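Local coordinates for Slr1438 protein (Synechocystis sp., PDB 3K25) that is of uncharacterised function but belongs to the aldose 1-epimerase family, whose members typically bind sugars and interconvert their anomers, at residues 129-134 with 146-152; 153-159 with 269-275. One frame throughout, in Å; residues are numbered along the deposited sequence.

In the fold
Contacts 1 and 2 are in series: strand 142-151, which contact 1 follows to its end, leads through Leu152 into residues 153-159 of contact 2, their centres about 11 Å apart. Both are antiparallel strand pairs and partly buried, contact 1 more so (7 of 13 touching residues buried, against 5 of 14, with 5 exposed), but they belong to different sheets. Contact 1 joins neighbours in sequence, and its buried face is mostly apolar. Contact 2 brings together segments 110 residues apart and puts a cation-pi stack and a salt bridge on its outer side. Asn151 ties the two, its ND2 bonding to Gln155 O and Val272 O, while Phe130 of contact 1 packs on the selenium of Met157 in contact 2.

Contact 1: residues 129-134 with 146-152; sequences AFELVF and EQRIANL
Gln147 lies across the ring of Phe134, its CG over the ring centre at 3.6 Å from the centroid, a CH-pi contact only 10° off the normal. The Gln147 chain then bends at chi2, which swings the amide away from Phe134, the two planes 78° apart, and delivers OE1 to the hydroxyl of Tyr237. Phe134 also meets Trp99 edge-to-face, so the ring is packed by both an aliphatic chain and an aromatic neighbour. On the same buried side, Leu132 CD1 meets Ile149 CG2 at 4.0 Å, and Phe130 turns its ring to Phe68, edge-to-face. The other side of the sheet is more open. Here Arg148 leaves the backbone with CG trans to its N (chi1 -175°); its CB already lies against Val133 CG2, and the bend at chi3 brings NE and NH2 back over the same methyl. Leu152 sets CD1 alongside the carboxylate of Glu131, 3.6 Å from CD, while Glu131 OE2 forms a salt bridge with Arg115. Between the strands, Glu131 and Ala150 exchange two backbone bonds, Glu131 N to Ala150 O at 2.9 Å and Ala150 N to Glu131 O at 2.8 Å; Leu152 N adds a 2.7 Å bond to Ala129 O. Val133 N to Arg148 O is weak. This is the beta hairpin of strands 130-139 and 142-151, inside an eight-stranded antiparallel sheet in a galactose mutarotase-like beta-sandwich.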
# COMPACT_ATOMS: atom_id res chain seq x y z
N ALA A 129 13.97 -7.47 15.25
CA ALA A 129 15.00 -7.29 14.24
C ALA A 129 14.51 -7.67 12.84
O ALA A 129 14.99 -8.64 12.24
CB ALA A 129 16.23 -8.13 14.61
N PHE A 130 13.58 -6.88 12.32
CA PHE A 130 13.01 -7.15 11.00
C PHE A 130 13.88 -6.72 9.83
O PHE A 130 14.72 -5.83 9.93
CB PHE A 130 11.64 -6.47 10.88
CG PHE A 130 11.72 -5.00 10.53
CD1 PHE A 130 11.87 -4.59 9.21
CD2 PHE A 130 11.71 -4.04 11.54
CE1 PHE A 130 12.02 -3.24 8.88
CE2 PHE A 130 11.86 -2.69 11.24
CZ PHE A 130 12.02 -2.28 9.90
N GLU A 131 13.65 -7.37 8.69
CA GLU A 131 14.33 -7.02 7.46
C GLU A 131 13.37 -7.31 6.31
O GLU A 131 12.91 -8.44 6.13
CB GLU A 131 15.64 -7.80 7.26
CG GLU A 131 16.45 -7.20 6.10
CD GLU A 131 17.90 -7.66 6.06
OE1 GLU A 131 18.13 -8.83 5.73
OE2 GLU A 131 18.81 -6.84 6.37
N LEU A 132 13.07 -6.28 5.53
CA LEU A 132 12.16 -6.41 4.41
C LEU A 132 12.86 -6.16 3.09
O LEU A 132 13.61 -5.19 2.96
CB LEU A 132 11.01 -5.41 4.54
CG LEU A 132 9.79 -5.64 5.43
CD1 LEU A 132 10.17 -6.32 6.73
CD2 LEU A 132 9.13 -4.29 5.69
N VAL A 133 12.62 -7.03 2.11
CA VAL A 133 13.16 -6.84 0.78
C VAL A 133 11.96 -6.98 -0.14
O VAL A 133 11.34 -8.04 -0.21
CB VAL A 133 14.24 -7.89 0.38
CG1 VAL A 133 15.50 -7.71 1.21
CG2 VAL A 133 13.68 -9.28 0.55
N PHE A 134 11.60 -5.89 -0.81
CA PHE A 134 10.46 -5.91 -1.71
C PHE A 134 10.99 -5.83 -3.12
O PHE A 134 11.98 -5.14 -3.40
CB PHE A 134 9.52 -4.71 -1.46
CG PHE A 134 8.70 -4.81 -0.19
CD1 PHE A 134 9.01 -5.74 0.80
CD2 PHE A 134 7.63 -3.94 0.02
CE1 PHE A 134 8.28 -5.79 1.99
CE2 PHE A 134 6.89 -3.98 1.21
CZ PHE A 134 7.21 -4.90 2.20
N GLU A 146 6.73 -8.12 -4.71
CA GLU A 146 6.97 -9.34 -3.95
C GLU A 146 7.68 -8.96 -2.67
O GLU A 146 8.62 -8.16 -2.68
CB GLU A 146 7.79 -10.32 -4.79
CG GLU A 146 7.16 -10.58 -6.15
CD GLU A 146 7.86 -11.68 -6.93
OE1 GLU A 146 9.10 -11.64 -7.06
OE2 GLU A 146 7.15 -12.59 -7.43
N GLN A 147 7.22 -9.53 -1.57
CA GLN A 147 7.79 -9.22 -0.28
C GLN A 147 8.36 -10.42 0.42
O GLN A 147 7.85 -11.54 0.27
CB GLN A 147 6.73 -8.59 0.65
CG GLN A 147 5.77 -7.59 0.01
CD GLN A 147 4.61 -8.27 -0.70
OE1 GLN A 147 3.99 -9.18 -0.16
NE2 GLN A 147 4.31 -7.81 -1.92
N ARG A 148 9.42 -10.18 1.18
CA ARG A 148 10.03 -11.20 2.02
C ARG A 148 10.12 -10.47 3.36
O ARG A 148 10.79 -9.44 3.47
CB ARG A 148 11.42 -11.61 1.55
CG ARG A 148 12.00 -12.77 2.37
CD ARG A 148 13.38 -13.22 1.90
NE ARG A 148 14.34 -12.12 1.87
CZ ARG A 148 15.65 -12.25 1.67
NH1 ARG A 148 16.18 -13.45 1.48
NH2 ARG A 148 16.43 -11.18 1.65
N ILE A 149 9.39 -10.96 4.35
CA ILE A 149 9.40 -10.35 5.67
C ILE A 149 10.31 -11.25 6.50
O ILE A 149 10.01 -12.43 6.72
CB ILE A 149 7.97 -10.30 6.29
CG1 ILE A 149 7.02 -9.57 5.34
CG2 ILE A 149 7.99 -9.56 7.61
CD1 ILE A 149 6.64 -10.34 4.10
N ALA A 150 11.43 -10.71 6.95
CA ALA A 150 12.35 -11.52 7.72
C ALA A 150 12.49 -11.07 9.16
O ALA A 150 12.39 -9.89 9.49
CB ALA A 150 13.73 -11.56 7.05
N ASN A 151 12.71 -12.05 10.02
CA ASN A 151 12.94 -11.79 11.43
C ASN A 151 14.38 -12.25 11.69
O ASN A 151 14.68 -13.45 11.70
CB ASN A 151 11.95 -12.57 12.28
CG ASN A 151 12.26 -12.46 13.74
OD1 ASN A 151 13.02 -11.58 14.16
ND2 ASN A 151 11.67 -13.34 14.55
N LEU A 152 15.28 -11.29 11.86
CA LEU A 152 16.68 -11.59 12.09
C LEU A 152 17.02 -11.51 13.57
O LEU A 152 18.17 -11.30 13.95
CB LEU A 152 17.56 -10.63 11.27
CG LEU A 152 17.28 -10.65 9.76
CD1 LEU A 152 18.29 -9.77 9.01
CD2 LEU A 152 17.36 -12.06 9.26

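Contact 2: residues 153-159 with 269-275; sequences GDQRMPF and LAWVEPY
Arg156 runs from the backbone across the indole of Trp271, each part of the chain finding a different partner. Arg156 CB rests 3.5 Å from Trp271 CE3; CG and CD pass beside the carboxylate of Glu273, and Glu273 OE1 receives Arg156 NE in a weak bond of 3.3 Å, part of a salt bridge. The bend at chi3 (70°) then lays the guanidinium over the indole, the centres 3.8 Å apart and the planes 23° from parallel. NH1 sits over the middle of the ring system, whereas NH2 lies above CG, toward the CB side. Cation-pi attraction and the salt bridge thus hold one guanidinium by a face and an edge. The carboxylate of Glu273 is turned nearly into the plane of that group. The opposite face of Trp271 is covered by Pro158, with CB 3.3 Å from the centroid of the six-membered ring, so the indole is clasped between a cation and a proline. On the buried side of the strands Phe159 CE1 touches both Ala270 CB and Val272 CG2, and Met157 CE packs on Val272 CG2 at 3.5 Å. Main-chain bonds pair Met157 with Val272 and Phe159 with Ala270, and farther out Tyr275 N reaches Gly153 O at 3.2 Å, that oxygen also lying over the tyrosine ring. Strand 270-272 pairs with the start of the long strand 157-168, whose buried side chains rest on Ile149 and Asn151 of strand 142-151 and on Arg278 of strand 276-287.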
# COMPACT_ATOMS: atom_id res chain seq x y z
N GLY A 153 15.99 -11.69 14.39
CA GLY A 153 16.14 -11.65 15.83
C GLY A 153 15.92 -13.01 16.47
O GLY A 153 15.69 -14.00 15.77
N ASP A 154 15.95 -13.06 17.80
CA ASP A 154 15.80 -14.32 18.53
C ASP A 154 14.40 -14.71 19.02
O ASP A 154 14.24 -15.73 19.69
CB ASP A 154 16.79 -14.34 19.71
CG ASP A 154 16.48 -13.28 20.74
OD1 ASP A 154 16.13 -12.14 20.36
OD2 ASP A 154 16.60 -13.58 21.95
N GLN A 155 13.38 -13.93 18.72
CA GLN A 155 12.05 -14.33 19.16
C GLN A 155 10.98 -14.00 18.12
O GLN A 155 11.17 -13.11 17.30
CB GLN A 155 11.70 -13.68 20.50
CG GLN A 155 11.89 -12.18 20.55
CD GLN A 155 11.36 -11.60 21.85
OE1 GLN A 155 11.67 -12.09 22.93
NE2 GLN A 155 10.56 -10.54 21.74
N ARG A 156 9.88 -14.75 18.16
CA ARG A 156 8.77 -14.56 17.23
C ARG A 156 8.45 -13.08 17.01
O ARG A 156 8.52 -12.27 17.94
CB ARG A 156 7.51 -15.25 17.75
CG ARG A 156 7.72 -16.65 18.21
CD ARG A 156 6.40 -17.27 18.54
NE ARG A 156 5.60 -17.51 17.34
CZ ARG A 156 4.34 -17.11 17.19
NH1 ARG A 156 3.73 -16.44 18.15
NH2 ARG A 156 3.68 -17.41 16.08
N MSE A 157 8.09 -12.75 15.78
CA MSE A 157 7.78 -11.37 15.44
C MSE A 157 6.36 -11.24 14.92
O MSE A 157 6.01 -11.79 13.87
CB MSE A 157 8.77 -10.87 14.39
CG MSE A 157 8.53 -9.44 13.94
SE MSE A 157 9.75 -8.94 12.52
CE MSE A 157 8.90 -9.90 11.07
N PRO A 158 5.50 -10.54 15.66
CA PRO A 158 4.13 -10.39 15.17
C PRO A 158 4.16 -9.19 14.24
O PRO A 158 5.00 -8.32 14.41
CB PRO A 158 3.35 -10.13 16.45
CG PRO A 158 4.30 -9.29 17.23
CD PRO A 158 5.64 -9.97 17.01
N PHE A 159 3.28 -9.16 13.26
CA PHE A 159 3.26 -8.02 12.35
C PHE A 159 2.06 -7.99 11.42
O PHE A 159 1.30 -8.95 11.31
CB PHE A 159 4.53 -8.00 11.48
CG PHE A 159 4.45 -8.91 10.29
CD1 PHE A 159 4.71 -10.27 10.42
CD2 PHE A 159 4.03 -8.41 9.04
CE1 PHE A 159 4.56 -11.14 9.32
CE2 PHE A 159 3.87 -9.27 7.94
CZ PHE A 159 4.13 -10.64 8.08
N LEU A 269 -3.56 -11.65 12.67
CA LEU A 269 -2.20 -11.22 12.94
C LEU A 269 -1.25 -12.24 12.32
O LEU A 269 -1.61 -13.40 12.15
CB LEU A 269 -1.97 -11.10 14.45
CG LEU A 269 -0.59 -10.61 14.88
CD1 LEU A 269 -0.31 -9.25 14.26
CD2 LEU A 269 -0.50 -10.54 16.40
N ALA A 270 -0.03 -11.82 11.98
CA ALA A 270 0.94 -12.73 11.37
C ALA A 270 2.26 -12.76 12.15
O ALA A 270 2.62 -11.79 12.83
CB ALA A 270 1.20 -12.33 9.92
N TRP A 271 2.98 -13.87 12.02
CA TRP A 271 4.24 -14.03 12.73
C TRP A 271 5.36 -14.56 11.84
O TRP A 271 5.11 -15.18 10.80
CB TRP A 271 4.08 -14.98 13.91
CG TRP A 271 3.08 -14.56 14.97
CD1 TRP A 271 1.72 -14.69 14.92
CD2 TRP A 271 3.38 -13.91 16.22
NE1 TRP A 271 1.16 -14.17 16.06
CE2 TRP A 271 2.15 -13.68 16.87
CE3 TRP A 271 4.56 -13.51 16.85
CZ2 TRP A 271 2.07 -13.06 18.12
CZ3 TRP A 271 4.49 -12.89 18.08
CH2 TRP A 271 3.25 -12.67 18.71
N VAL A 272 6.59 -14.29 12.26
CA VAL A 272 7.79 -14.75 11.58
C VAL A 272 8.71 -15.32 12.66
O VAL A 272 9.17 -14.59 13.55
CB VAL A 272 8.56 -13.60 10.86
CG1 VAL A 272 9.81 -14.16 10.19
CG2 VAL A 272 7.66 -12.92 9.81
N GLU A 273 8.97 -16.62 12.59
CA GLU A 273 9.82 -17.26 13.58
C GLU A 273 11.23 -16.68 13.53
O GLU A 273 11.67 -16.15 12.51
CB GLU A 273 9.87 -18.76 13.32
CG GLU A 273 8.50 -19.40 13.22
CD GLU A 273 7.56 -18.98 14.33
OE1 GLU A 273 8.00 -18.91 15.50
OE2 GLU A 273 6.37 -18.72 14.04
N PRO A 274 11.96 -16.78 14.65
CA PRO A 274 13.33 -16.28 14.79
C PRO A 274 14.23 -16.74 13.66
O PRO A 274 14.14 -17.88 13.21
CB PRO A 274 13.79 -16.86 16.12
CG PRO A 274 12.51 -17.01 16.89
CD PRO A 274 11.55 -17.53 15.86
N TYR A 275 15.12 -15.85 13.21
CA TYR A 275 16.07 -16.17 12.15
C TYR A 275 15.38 -16.88 10.99
O TYR A 275 15.90 -17.84 10.43
CB TYR A 275 17.20 -17.03 12.72
CG TYR A 275 17.90 -16.37 13.89
CD1 TYR A 275 18.77 -15.31 13.68
CD2 TYR A 275 17.64 -16.77 15.20
CE1 TYR A 275 19.37 -14.65 14.76
CE2 TYR A 275 18.24 -16.12 16.28
CZ TYR A 275 19.10 -15.06 16.05
OH TYR A 275 19.69 -14.39 17.10